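Local coordinates for putative branched-chain amino acid transport system substrate-binding protein (Rhodopseudomonas palustris, PDB 3TX6), which probably serves as the periplasmic solute-binding component of an ABC transporter for aromatic acids and holds 3-(4-hydroxyphenyl)pyruvic acid in this crystal, at residues I10-T15 with L43-L48; Q93-A98 with E311-I316; K124-H129 with L242-P247; I135-Y140 with N190-L195; I141-S146 with G197-A202. All blocks are in the same frame, centred on the assembly; numbering follows the deposited sequence. Where two conformers were deposited one is given.

Contact 1 of 5, residues I10-T15 with L43-L48; sequences IGITVT and LKVIVL
I12 pairs with V47 across two parallel strands, yet its CD1 reaches back to V45, two residues before its own partner and on the same face, and rests 3.7 Å from V45 CG1. The extended second torsion (chi2 -174°) carries the methyl there, and the two side chains cross at a slant. I10 behaves similarly, its CD1 meeting L43 CD1 at 4.0 Å. These branched and long aliphatic groups make the dense side of the contact: I10, I12 and L43 all lie against F291 of helix 282-304, with no polar atom among their side chains to satisfy.

The other face is sparser. G11, opposite I46, brings no side chain, and I46 and L48 turn instead to F64 of helix 54-67. T13 is the polar member here; its hydroxyl is bonded to D50 and N60 rather than to the partner strand. Toward solvent the packing thins out, as K44 leads its ammonium away from I10.

Five backbone bonds lie between the two faces. They alternate in direction, from I10 N to K44 O (2.9 Å), from I46 N to I10 O, and onward as far as V14 N to L48 O (3.0 Å). The main chain thus fixes the register of strands 8-14 and 41-49 in this alpha/beta lobe, while branched aliphatic residues, well suited to extended chain, seal the sheet against a helix.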
# COMPACT_ATOMS: atom_id res chain seq x y z
N ILE A 10 1.00 9.94 18.03
CA ILE A 10 0.78 9.07 16.88
C ILE A 10 1.64 7.85 17.09
O ILE A 10 2.85 7.94 17.21
CB ILE A 10 1.22 9.75 15.59
CG1 ILE A 10 0.40 11.04 15.41
CG2 ILE A 10 1.05 8.83 14.35
CD1 ILE A 10 1.07 12.08 14.58
N GLY A 11 1.00 6.68 17.11
CA GLY A 11 1.73 5.42 17.14
C GLY A 11 1.72 4.73 15.81
O GLY A 11 0.68 4.63 15.15
N ILE A 12 2.88 4.21 15.44
CA ILE A 12 3.09 3.58 14.15
C ILE A 12 3.72 2.21 14.36
O ILE A 12 4.79 2.11 14.98
CB ILE A 12 4.00 4.43 13.27
CG1 ILE A 12 3.44 5.88 13.23
CG2 ILE A 12 4.12 3.81 11.86
CD1 ILE A 12 4.14 6.83 12.29
N THR A 13 3.07 1.17 13.83
CA THR A 13 3.67 -0.15 13.78
C THR A 13 3.88 -0.55 12.34
O THR A 13 2.95 -0.53 11.55
CB THR A 13 2.85 -1.23 14.58
OG1 THR A 13 3.60 -2.47 14.64
CG2 THR A 13 1.42 -1.43 14.09
N VAL A 14 5.14 -0.84 12.00
CA VAL A 14 5.49 -1.26 10.68
C VAL A 14 6.48 -2.42 10.73
O VAL A 14 6.95 -2.81 11.79
CB VAL A 14 6.06 -0.07 9.85
CG1 VAL A 14 4.97 0.93 9.47
CG2 VAL A 14 7.24 0.57 10.58
N THR A 15 6.74 -2.98 9.56
CA THR A 15 7.53 -4.21 9.46
C THR A 15 8.94 -3.88 8.97
O THR A 15 9.18 -3.69 7.76
CB THR A 15 6.86 -5.19 8.50
OG1 THR A 15 5.47 -5.37 8.89
CG2 THR A 15 7.66 -6.53 8.47
N LEU A 43 4.14 16.92 17.25
CA LEU A 43 3.71 15.55 17.02
C LEU A 43 4.72 14.67 17.79
O LEU A 43 5.94 14.81 17.66
CB LEU A 43 3.75 15.22 15.54
CG LEU A 43 2.92 16.08 14.59
CD1 LEU A 43 2.86 15.42 13.22
CD2 LEU A 43 1.54 16.35 15.16
N LYS A 44 4.18 13.78 18.60
CA LYS A 44 4.95 12.81 19.32
C LYS A 44 4.69 11.51 18.59
O LYS A 44 3.59 10.97 18.64
CB LYS A 44 4.49 12.71 20.78
CG LYS A 44 5.15 11.60 21.56
CD LYS A 44 6.62 11.89 21.81
CE LYS A 44 7.27 10.85 22.74
NZ LYS A 44 8.76 10.94 22.79
N VAL A 45 5.69 10.99 17.89
CA VAL A 45 5.54 9.85 17.01
C VAL A 45 6.36 8.70 17.63
O VAL A 45 7.57 8.81 17.90
CB VAL A 45 6.05 10.17 15.59
CG1 VAL A 45 5.91 8.94 14.69
CG2 VAL A 45 5.31 11.36 15.00
N ILE A 46 5.66 7.59 17.86
CA ILE A 46 6.21 6.38 18.48
C ILE A 46 6.17 5.25 17.47
O ILE A 46 5.11 4.93 16.94
CB ILE A 46 5.42 5.97 19.73
CG1 ILE A 46 5.35 7.12 20.73
CG2 ILE A 46 6.08 4.75 20.37
CD1 ILE A 46 4.11 7.14 21.57
N VAL A 47 7.34 4.76 17.09
CA VAL A 47 7.50 3.76 16.03
C VAL A 47 7.95 2.45 16.57
O VAL A 47 8.88 2.41 17.36
CB VAL A 47 8.48 4.23 14.93
CG1 VAL A 47 8.40 3.27 13.74
CG2 VAL A 47 8.12 5.65 14.53
N LEU A 48 7.28 1.38 16.19
CA LEU A 48 7.67 0.03 16.59
C LEU A 48 7.67 -0.90 15.39
O LEU A 48 6.88 -0.72 14.48
CB LEU A 48 6.64 -0.51 17.63
CG LEU A 48 6.65 0.21 19.00
CD1 LEU A 48 5.50 -0.30 19.90
CD2 LEU A 48 8.01 0.08 19.75

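Contact 2 of 5, residues Q93-A98 with E311-I316; sequences QVPHIA and EFREAI
P95 presses its ring against one turn of helix 310-322, touching R313 and I316. Its CG lies 3.5 Å from R313 O and 3.7 Å from I316 CG2, and its CD is 3.7 Å from R313 CB; the ring crosses both side chains at about a right angle. In I316 the first torsion (chi1 -67°) sets CG2 opposite the backbone N, and this shorter branch is the one offered to the proline, while CG1 lies over a face of the F312 ring.

R313 reaches along the connection in the other direction. Its extended chi2 (-170°) lays CD beside V94 CG2 at 3.7 Å, and the bend at chi3 (-68°) then turns NE toward Q93. The aliphatic part of the arginine thus does the packing, and the charged end passes on toward Q93, whose carbonyl oxygen lies at the edge of the guanidinium. Q310 ties this end together: its side chain is hydrogen-bonded both to R313 NH2 and to Q93 O.

Q93 terminates helix 79-92 with a positive phi, and so turns the chain into strand 96-98. Proline suits the next step but one, since it has no N-H to leave without a partner against the helix and is compact and rigid. I316 in turn touches V72 of the neighbouring strand. Helix 310-322 is therefore attached to the connection that leads into strand 96-98 mainly by van der Waals contact, with an arginine serving as hydrocarbon first and as a polar group only at its far end.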
# COMPACT_ATOMS: atom_id res chain seq x y z
N GLN A 93 -11.43 2.57 19.96
CA GLN A 93 -12.01 3.78 19.40
C GLN A 93 -10.98 4.87 19.12
O GLN A 93 -11.07 6.01 19.59
CB GLN A 93 -13.16 4.30 20.31
CG GLN A 93 -14.20 3.22 20.63
CD GLN A 93 -15.32 3.81 21.44
OE1 GLN A 93 -15.22 3.94 22.69
NE2 GLN A 93 -16.35 4.21 20.75
N VAL A 94 -9.97 4.47 18.36
CA VAL A 94 -8.88 5.33 17.97
C VAL A 94 -8.77 5.31 16.43
O VAL A 94 -8.76 4.27 15.83
CB VAL A 94 -7.55 4.86 18.59
CG1 VAL A 94 -6.39 5.80 18.15
CG2 VAL A 94 -7.67 4.80 20.11
N PRO A 95 -8.64 6.51 15.80
CA PRO A 95 -8.44 6.53 14.36
C PRO A 95 -7.23 5.71 13.96
O PRO A 95 -6.14 5.84 14.55
CB PRO A 95 -8.24 8.01 14.04
CG PRO A 95 -9.02 8.71 15.14
CD PRO A 95 -8.82 7.86 16.36
N HIS A 96 -7.40 4.94 12.90
CA HIS A 96 -6.36 4.09 12.35
C HIS A 96 -6.18 4.38 10.90
O HIS A 96 -7.12 4.28 10.10
CB HIS A 96 -6.79 2.62 12.56
CG HIS A 96 -5.95 1.64 11.80
ND1 HIS A 96 -6.47 0.53 11.19
CD2 HIS A 96 -4.57 1.62 11.56
CE1 HIS A 96 -5.47 -0.14 10.59
NE2 HIS A 96 -4.31 0.53 10.81
N ILE A 97 -4.94 4.73 10.51
CA ILE A 97 -4.61 4.88 9.11
C ILE A 97 -3.74 3.67 8.69
O ILE A 97 -2.58 3.51 9.16
CB ILE A 97 -3.86 6.20 8.81
CG1 ILE A 97 -4.73 7.39 9.16
CG2 ILE A 97 -3.50 6.25 7.36
CD1 ILE A 97 -4.05 8.76 9.08
N ALA A 98 -4.34 2.78 7.90
CA ALA A 98 -3.70 1.57 7.43
C ALA A 98 -2.65 1.89 6.38
O ALA A 98 -2.91 2.69 5.48
CB ALA A 98 -4.75 0.57 6.90
N GLU A 311 -12.83 13.03 22.71
CA GLU A 311 -13.46 14.04 21.85
C GLU A 311 -12.58 14.37 20.64
O GLU A 311 -13.08 14.57 19.54
CB GLU A 311 -13.80 15.29 22.65
CG GLU A 311 -14.89 15.05 23.67
CD GLU A 311 -14.38 14.71 25.07
OE1 GLU A 311 -13.37 14.00 25.28
OE2 GLU A 311 -15.02 15.19 26.01
N PHE A 312 -11.27 14.39 20.85
CA PHE A 312 -10.32 14.63 19.75
C PHE A 312 -10.28 13.48 18.76
O PHE A 312 -10.33 13.68 17.55
CB PHE A 312 -8.96 14.90 20.32
CG PHE A 312 -7.95 15.43 19.33
CD1 PHE A 312 -8.01 16.72 18.81
CD2 PHE A 312 -6.90 14.62 18.92
CE1 PHE A 312 -7.05 17.14 17.90
CE2 PHE A 312 -5.94 15.06 18.07
CZ PHE A 312 -6.01 16.31 17.58
N ARG A 313 -10.25 12.26 19.28
CA ARG A 313 -10.29 11.08 18.43
C ARG A 313 -11.58 11.06 17.59
O ARG A 313 -11.54 10.78 16.38
CB ARG A 313 -10.11 9.82 19.28
CG ARG A 313 -8.73 9.74 19.92
CD ARG A 313 -8.46 8.38 20.55
NE ARG A 313 -9.29 8.11 21.73
CZ ARG A 313 -8.95 8.45 22.97
NH1 ARG A 313 -7.81 9.05 23.19
NH2 ARG A 313 -9.73 8.17 23.99
N GLU A 314 -12.70 11.38 18.22
CA GLU A 314 -13.96 11.45 17.52
C GLU A 314 -13.95 12.56 16.46
O GLU A 314 -14.44 12.37 15.36
CB GLU A 314 -15.10 11.63 18.53
CG GLU A 314 -16.46 11.83 17.91
CD GLU A 314 -17.03 10.58 17.25
OE1 GLU A 314 -16.43 9.50 17.31
OE2 GLU A 314 -18.15 10.69 16.71
N ALA A 315 -13.38 13.71 16.78
CA ALA A 315 -13.34 14.84 15.83
C ALA A 315 -12.43 14.49 14.64
O ALA A 315 -12.72 14.89 13.51
CB ALA A 315 -12.89 16.13 16.50
N ILE A 316 -11.35 13.75 14.88
CA ILE A 316 -10.54 13.25 13.78
C ILE A 316 -11.36 12.33 12.88
O ILE A 316 -11.33 12.45 11.65
CB ILE A 316 -9.25 12.57 14.26
CG1 ILE A 316 -8.35 13.63 14.90
CG2 ILE A 316 -8.56 11.81 13.12
CD1 ILE A 316 -7.10 13.08 15.55

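Contact 3 of 5, residues K124-H129 with L242-P247; sequences KVLYEH and LMASGP
L242 sets its branch point over one face of the H129 imidazole in a CH-pi contact. L242 CG is 3.8 Å from the H129 ring centroid, 28° off the ring normal, and nearer to the CE1 rim, where L242 CG and H129 CE1 are 3.4 Å apart. Of the two leucine methyls, CD1 settles by the H129 NE2 side, at 3.6 Å. Two residues along the strand, A244 offers its CB to a pair of helix side chains, V125 CG1 at 4.0 Å and L126 CD2 at 4.1 Å. L126 CD2 also lies 3.7 Å from A244 N.

A second shell sets this geometry. H129 swings its ring opposite the backbone N (chi1 -174°), and ND1 is hydrogen-bonded to Y220 OH of strand 218-221, so ring rotation is fixed by a polar bond while the flat face remains for leucine. L242 itself is bonded through its backbone to I219 and Q221 of that strand, and its side chain touches T352 of strand 349-354. L350 of the latter strand supports both L126 and H129.

The axes of segments 124-129 (helix) and 242-245 (strand) approach to 8.3 Å at 151°, nearly antiparallel, and alanine's single methyl suits so near an approach. Apolar contacts lay helix 119-130 on the sheet, and one histidine combines an aromatic surface with a polar tether inside a largely buried interface.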
# COMPACT_ATOMS: atom_id res chain seq x y z
N LYS A 124 -8.12 -3.01 -12.12
CA LYS A 124 -8.68 -2.44 -13.35
C LYS A 124 -7.60 -1.94 -14.28
O LYS A 124 -7.69 -2.17 -15.49
CB LYS A 124 -9.65 -1.30 -13.02
CG LYS A 124 -10.42 -0.75 -14.24
CD LYS A 124 -11.50 0.27 -13.81
CE LYS A 124 -12.26 0.87 -15.00
NZ LYS A 124 -13.37 1.82 -14.62
N VAL A 125 -6.57 -1.28 -13.74
CA VAL A 125 -5.52 -0.73 -14.61
C VAL A 125 -4.74 -1.86 -15.27
O VAL A 125 -4.34 -1.79 -16.43
CB VAL A 125 -4.64 0.37 -13.92
CG1 VAL A 125 -3.51 -0.20 -13.04
CG2 VAL A 125 -4.08 1.31 -14.95
N LEU A 126 -4.54 -2.95 -14.57
CA LEU A 126 -3.84 -4.10 -15.14
C LEU A 126 -4.68 -4.82 -16.18
O LEU A 126 -4.18 -5.16 -17.26
CB LEU A 126 -3.45 -5.09 -14.05
CG LEU A 126 -2.47 -4.60 -12.96
CD1 LEU A 126 -2.33 -5.67 -11.87
CD2 LEU A 126 -1.12 -4.23 -13.57
N TYR A 127 -5.95 -5.07 -15.86
CA TYR A 127 -6.82 -5.79 -16.79
C TYR A 127 -7.10 -4.95 -18.07
O TYR A 127 -7.24 -5.51 -19.15
CB TYR A 127 -8.14 -6.24 -16.16
CG TYR A 127 -8.03 -6.81 -14.75
CD1 TYR A 127 -6.95 -7.59 -14.39
CD2 TYR A 127 -9.02 -6.58 -13.79
CE1 TYR A 127 -6.82 -8.06 -13.10
CE2 TYR A 127 -8.90 -7.08 -12.50
CZ TYR A 127 -7.78 -7.81 -12.17
OH TYR A 127 -7.59 -8.31 -10.89
N GLU A 128 -7.21 -3.65 -17.93
CA GLU A 128 -7.40 -2.76 -19.08
C GLU A 128 -6.26 -2.95 -20.04
O GLU A 128 -6.47 -3.05 -21.24
CB GLU A 128 -7.52 -1.28 -18.69
CG GLU A 128 -8.89 -0.91 -18.12
CD GLU A 128 -8.98 0.52 -17.59
OE1 GLU A 128 -7.92 1.18 -17.41
OE2 GLU A 128 -10.13 1.00 -17.35
N HIS A 129 -5.03 -2.94 -19.51
CA HIS A 129 -3.87 -3.18 -20.32
C HIS A 129 -3.88 -4.53 -20.97
O HIS A 129 -3.56 -4.63 -22.18
CB HIS A 129 -2.61 -3.00 -19.50
CG HIS A 129 -1.37 -3.10 -20.30
ND1 HIS A 129 -0.75 -4.28 -20.54
CD2 HIS A 129 -0.61 -2.11 -20.94
CE1 HIS A 129 0.34 -4.04 -21.32
NE2 HIS A 129 0.44 -2.72 -21.52
N LEU A 242 4.37 -5.46 -16.38
CA LEU A 242 3.41 -4.36 -16.16
C LEU A 242 3.08 -4.39 -14.69
O LEU A 242 2.80 -5.44 -14.13
CB LEU A 242 2.13 -4.58 -16.97
CG LEU A 242 2.19 -4.46 -18.49
CD1 LEU A 242 2.96 -3.20 -18.96
CD2 LEU A 242 2.83 -5.75 -18.98
N MSE A 243 3.04 -3.21 -14.09
CA MSE A 243 2.96 -3.14 -12.63
C MSE A 243 2.09 -1.99 -12.28
O MSE A 243 2.29 -0.87 -12.78
CB MSE A 243 4.37 -2.97 -12.06
CG MSE A 243 4.25 -2.67 -10.57
SE MSE A 243 5.97 -2.41 -9.73
CE MSE A 243 6.95 -4.08 -10.19
N ALA A 244 1.09 -2.25 -11.44
CA ALA A 244 0.24 -1.18 -10.91
C ALA A 244 1.07 -0.46 -9.86
O ALA A 244 1.78 -1.11 -9.07
CB ALA A 244 -1.05 -1.74 -10.29
N SER A 245 1.02 0.87 -9.88
CA SER A 245 1.80 1.68 -8.95
C SER A 245 1.03 2.92 -8.61
O SER A 245 0.28 3.42 -9.41
CB SER A 245 3.08 2.11 -9.64
OG SER A 245 3.88 2.88 -8.84
N GLY A 246 1.27 3.42 -7.41
CA GLY A 246 0.92 4.78 -7.12
C GLY A 246 1.76 5.73 -7.96
O GLY A 246 2.85 5.38 -8.42
N PRO A 247 1.27 6.96 -8.14
CA PRO A 247 1.92 7.97 -8.98
C PRO A 247 3.22 8.50 -8.41
O PRO A 247 3.98 9.18 -9.11
CB PRO A 247 0.86 9.05 -9.13
CG PRO A 247 -0.07 8.86 -7.98
CD PRO A 247 -0.08 7.38 -7.71

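Contact 4 of 5, residues I135-Y140 with N190-L195; sequences IKTVGY and NPDAIL. With ACY (acetic acid), chain F.
T137 and D192 clasp each other before their strands properly pair: each side chain bonds to the other's backbone. T137 OG1 sits between its own N and carbonyl carbon (chi1 56°), which aims it across the gap to accept D192 N at 2.8 Å. In return D192 OD2 accepts two amides. K136 N comes to its anti lone pair at 2.8 Å, whereas T137 N approaches from above the carboxylate plane at 3.2 Å. A water bridges the same oxygen to K136 NZ, whose other partner is N134.

Beyond this clasp, regular parallel pairing begins. A193 N reaches T137 O by a rather bent bond (139° at the hydrogen), then G139 N to A193 O and L195 N to G139 O are straighter, both at 2.9 Å. G139 suits its place because the ring of P191 closely covers the face where it has no side chain, with P191 CB 3.5 Å from G139 N.

On the face of V138 and A193 the small methyl of A193 suits its place, as I135 CG2 presses to 3.4 Å from A193 CB, a tight pair. Farther along, Y140 CD1 packs on L195 CD2 at 4.0 Å. N190, with positive phi, brings the chain out of helix 180-189, and its amide holds an acetate, probably from the crystallisation liquor. Threonine and aspartate thus align the starts of two neighbouring inner strands of the seven-stranded sheet, and the two amides with the water should favour the ionised carboxylate of D192.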
# COMPACT_ATOMS: atom_id res chain seq x y z
N ILE A 135 -4.61 -10.21 -24.61
CA ILE A 135 -4.63 -11.23 -23.56
C ILE A 135 -6.05 -11.77 -23.43
O ILE A 135 -6.96 -11.01 -23.09
CB ILE A 135 -4.20 -10.67 -22.21
CG1 ILE A 135 -2.86 -9.96 -22.37
CG2 ILE A 135 -4.18 -11.79 -21.15
CD1 ILE A 135 -1.77 -10.87 -22.81
N LYS A 136 -6.22 -13.06 -23.66
CA LYS A 136 -7.53 -13.72 -23.49
C LYS A 136 -7.56 -14.62 -22.26
O LYS A 136 -8.52 -14.62 -21.50
CB LYS A 136 -7.90 -14.53 -24.73
CG LYS A 136 -7.97 -13.69 -26.00
CD LYS A 136 -8.18 -14.52 -27.28
CE LYS A 136 -8.12 -13.62 -28.52
NZ LYS A 136 -6.83 -13.69 -29.24
N THR A 137 -6.50 -15.40 -22.07
CA THR A 137 -6.41 -16.34 -20.96
C THR A 137 -5.43 -15.79 -19.92
O THR A 137 -4.42 -15.12 -20.31
CB THR A 137 -6.00 -17.74 -21.40
OG1 THR A 137 -4.73 -17.65 -22.11
CG2 THR A 137 -7.11 -18.33 -22.30
N VAL A 138 -5.69 -16.07 -18.65
CA VAL A 138 -4.88 -15.52 -17.58
C VAL A 138 -4.69 -16.60 -16.49
O VAL A 138 -5.59 -17.40 -16.21
CB VAL A 138 -5.49 -14.23 -16.97
CG1 VAL A 138 -6.79 -14.56 -16.25
CG2 VAL A 138 -4.49 -13.55 -15.99
N GLY A 139 -3.49 -16.68 -15.97
CA GLY A 139 -3.26 -17.52 -14.79
C GLY A 139 -2.91 -16.62 -13.60
O GLY A 139 -2.51 -15.48 -13.78
N TYR A 140 -3.13 -17.14 -12.41
CA TYR A 140 -2.83 -16.43 -11.14
C TYR A 140 -1.94 -17.25 -10.25
O TYR A 140 -2.14 -18.47 -10.12
CB TYR A 140 -4.12 -16.24 -10.37
CG TYR A 140 -3.96 -15.46 -9.06
CD1 TYR A 140 -3.67 -14.10 -9.08
CD2 TYR A 140 -4.12 -16.08 -7.81
CE1 TYR A 140 -3.54 -13.38 -7.88
CE2 TYR A 140 -3.94 -15.39 -6.63
CZ TYR A 140 -3.69 -14.02 -6.67
OH TYR A 140 -3.53 -13.28 -5.53
N ASN A 190 0.01 -22.38 -19.98
CA ASN A 190 0.46 -21.35 -20.96
C ASN A 190 -0.63 -20.31 -21.25
O ASN A 190 -1.00 -20.08 -22.42
CB ASN A 190 1.07 -21.93 -22.26
CG ASN A 190 1.82 -20.87 -23.10
OD1 ASN A 190 2.41 -19.90 -22.55
ND2 ASN A 190 1.79 -21.02 -24.42
N PRO A 191 -1.13 -19.67 -20.18
CA PRO A 191 -2.07 -18.58 -20.37
C PRO A 191 -1.37 -17.44 -21.10
O PRO A 191 -0.12 -17.38 -21.09
CB PRO A 191 -2.43 -18.18 -18.94
CG PRO A 191 -1.23 -18.56 -18.15
CD PRO A 191 -0.71 -19.81 -18.77
N ASP A 192 -2.15 -16.60 -21.76
CA ASP A 192 -1.59 -15.42 -22.42
C ASP A 192 -0.85 -14.46 -21.46
O ASP A 192 0.10 -13.76 -21.88
CB ASP A 192 -2.69 -14.65 -23.15
CG ASP A 192 -3.35 -15.46 -24.22
OD1 ASP A 192 -2.71 -16.41 -24.77
OD2 ASP A 192 -4.53 -15.11 -24.52
N ALA A 193 -1.31 -14.39 -20.21
CA ALA A 193 -0.73 -13.50 -19.19
C ALA A 193 -0.80 -14.19 -17.83
O ALA A 193 -1.62 -15.10 -17.61
CB ALA A 193 -1.42 -12.14 -19.17
N ILE A 194 0.09 -13.84 -16.90
CA ILE A 194 -0.05 -14.31 -15.52
C ILE A 194 -0.02 -13.10 -14.60
O ILE A 194 0.77 -12.18 -14.82
CB ILE A 194 1.05 -15.29 -15.13
CG1 ILE A 194 0.87 -16.62 -15.87
CG2 ILE A 194 1.06 -15.58 -13.62
CD1 ILE A 194 2.08 -17.51 -15.87
N LEU A 195 -0.90 -13.11 -13.61
CA LEU A 195 -0.98 -12.08 -12.57
C LEU A 195 -0.34 -12.66 -11.33
O LEU A 195 -0.72 -13.75 -10.86
CB LEU A 195 -2.42 -11.64 -12.22
CG LEU A 195 -2.56 -10.69 -11.01
CD1 LEU A 195 -1.90 -9.36 -11.36
CD2 LEU A 195 -4.08 -10.53 -10.72
C ACY F . 4.51 -19.08 -26.50
O ACY F . 4.86 -18.22 -27.35
OXT ACY F . 3.33 -19.21 -26.10
CH3 ACY F . 5.56 -19.99 -25.94
O HOH W 1 -4.45 -14.09 -27.30

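Contact 5 of 5, residues I141-S146 with G197-A202; sequences IGYSDS and GASGTA. With ENO (3-(4-hydroxy-phenyl)pyruvic acid), chain D.
I141 opens the contact through its carbonyl, where I141 O accepts G197 N at 2.7 Å; its side chain turns to I194 and V196 of strand 193-197. At G142 the backbones come unusually near, the CA atoms of G142 and G197 being only 3.9 Å apart. Glycine suits G142, where a beta carbon would meet G197 O; G197 also brings no side chain to the approach.

Y143 carries the rest. Y143 N donates to G197 O at 2.9 Å, and with CG beside that nitrogen (chi1 -59°) the ring swings over the opposite chain. A198 CA sits over one face of the Y143 ring, 3.9 Å from the centroid and 22° off its normal, while A202 CB comes up at the ring's edge, 3.6 Å from Y143 OH. Small residues thus let the ring lie close. Y143 OH is 2.9 Å from S199 OG, which itself donates to O1 of the bound hydroxyphenylpyruvate at 2.7 Å, so the tyrosine acts behind the serine as well as at the pocket.

S144 turns the chain, and D145 takes the N-cap of helix 146-161, with a salt bridge to R174, another ligand-binding residue. Strand ends and helix starts gathered about the ligand, which is also hydrogen-bonded to T79, R174, Q282 and H286, are typical of the cleft between the two lobes of a periplasmic binding protein.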
# COMPACT_ATOMS: atom_id res chain seq x y z
N ILE A 141 -0.97 -16.55 -9.66
CA ILE A 141 -0.11 -17.06 -8.61
C ILE A 141 -0.04 -15.97 -7.56
O ILE A 141 0.41 -14.86 -7.83
CB ILE A 141 1.31 -17.51 -9.10
CG1 ILE A 141 2.01 -18.18 -7.93
CG2 ILE A 141 2.11 -16.40 -9.78
CD1 ILE A 141 3.27 -18.97 -8.24
N GLY A 142 -0.47 -16.31 -6.36
CA GLY A 142 -0.47 -15.34 -5.26
C GLY A 142 -0.52 -15.98 -3.88
O GLY A 142 -0.60 -17.20 -3.73
N TYR A 143 -0.43 -15.15 -2.85
CA TYR A 143 -0.41 -15.69 -1.48
C TYR A 143 -1.66 -16.45 -1.14
O TYR A 143 -2.78 -16.10 -1.56
CB TYR A 143 -0.26 -14.62 -0.40
CG TYR A 143 0.97 -13.75 -0.47
CD1 TYR A 143 2.23 -14.28 -0.71
CD2 TYR A 143 0.89 -12.41 -0.16
CE1 TYR A 143 3.34 -13.47 -0.73
CE2 TYR A 143 1.99 -11.59 -0.18
CZ TYR A 143 3.24 -12.14 -0.43
OH TYR A 143 4.34 -11.33 -0.45
N SER A 144 -1.46 -17.44 -0.27
CA SER A 144 -2.55 -18.21 0.36
C SER A 144 -3.02 -17.50 1.64
O SER A 144 -3.05 -18.07 2.72
CB SER A 144 -2.08 -19.64 0.65
OG SER A 144 -0.88 -19.65 1.40
N ASP A 145 -3.35 -16.22 1.53
CA ASP A 145 -3.92 -15.47 2.68
C ASP A 145 -4.81 -14.32 2.16
O ASP A 145 -5.06 -14.26 0.97
CB ASP A 145 -2.81 -15.02 3.64
CG ASP A 145 -1.93 -13.89 3.10
OD1 ASP A 145 -2.24 -13.28 2.08
OD2 ASP A 145 -0.86 -13.67 3.68
N SER A 146 -5.26 -13.44 3.04
CA SER A 146 -6.26 -12.42 2.70
C SER A 146 -5.81 -11.54 1.53
O SER A 146 -6.61 -11.23 0.65
CB SER A 146 -6.62 -11.57 3.92
OG SER A 146 -5.47 -10.99 4.51
N GLY A 197 0.10 -12.17 -7.40
CA GLY A 197 -0.52 -11.52 -6.19
C GLY A 197 0.36 -11.68 -4.95
O GLY A 197 0.15 -12.54 -4.09
N ALA A 198 1.39 -10.85 -4.87
CA ALA A 198 2.35 -10.98 -3.82
C ALA A 198 2.95 -9.58 -3.59
O ALA A 198 2.44 -8.59 -4.10
CB ALA A 198 3.38 -12.04 -4.19
N SER A 199 4.03 -9.51 -2.81
CA SER A 199 4.63 -8.23 -2.44
C SER A 199 6.08 -8.47 -2.08
O SER A 199 6.47 -9.59 -1.77
CB SER A 199 3.90 -7.61 -1.26
OG SER A 199 3.99 -8.45 -0.12
N GLY A 200 6.86 -7.40 -2.15
CA GLY A 200 8.26 -7.41 -1.80
C GLY A 200 9.05 -8.45 -2.51
O GLY A 200 8.93 -8.61 -3.75
N THR A 201 9.89 -9.14 -1.75
CA THR A 201 10.87 -10.04 -2.35
C THR A 201 10.11 -11.22 -2.95
O THR A 201 10.45 -11.67 -4.03
CB THR A 201 12.00 -10.43 -1.34
OG1 THR A 201 11.45 -11.07 -0.19
CG2 THR A 201 12.74 -9.20 -0.92
N ALA A 202 9.01 -11.62 -2.31
CA ALA A 202 8.19 -12.69 -2.84
C ALA A 202 7.55 -12.39 -4.22
O ALA A 202 7.33 -13.32 -5.00
CB ALA A 202 7.14 -13.07 -1.81
O4 ENO D . -0.57 -5.62 1.81
C9 ENO D . 1.40 -3.04 0.80
C8 ENO D . 1.19 -1.76 0.33
C7 ENO D . 0.68 -1.53 -0.95
C6 ENO D . 0.30 -2.62 -1.71
C5 ENO D . 0.52 -3.92 -1.27
C4 ENO D . 1.07 -4.15 0.01
O3 ENO D . 0.46 -0.22 -1.36
C3 ENO D . 1.38 -5.54 0.48
C2 ENO D . 0.40 -6.23 1.35
C1 ENO D . 0.71 -7.61 1.73
O2 ENO D . -0.08 -8.18 2.51
O1 ENO D . 1.74 -8.19 1.28

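How the contacts relate
From the N terminus, contact 1 closes a short loop first, joining neighbouring strands of one sheet. Contact 2 then opens at 93-98 and closes only at 311-316, fastening a late helix to that same sheet; the loop between its segments contains contacts 3, 4 and 5. Within it, contact 3 runs from 124-129 to 242-247 and encloses contacts 4 and 5, which cross one another because their segments alternate along the chain. These three share the second sheet: contact 4 touches contact 3 through L126 and L195, and runs directly into contact 5. Contacts 1 and 4, with centres about 41 Å apart, lie in different lobes, while contact 5 reaches the ligand.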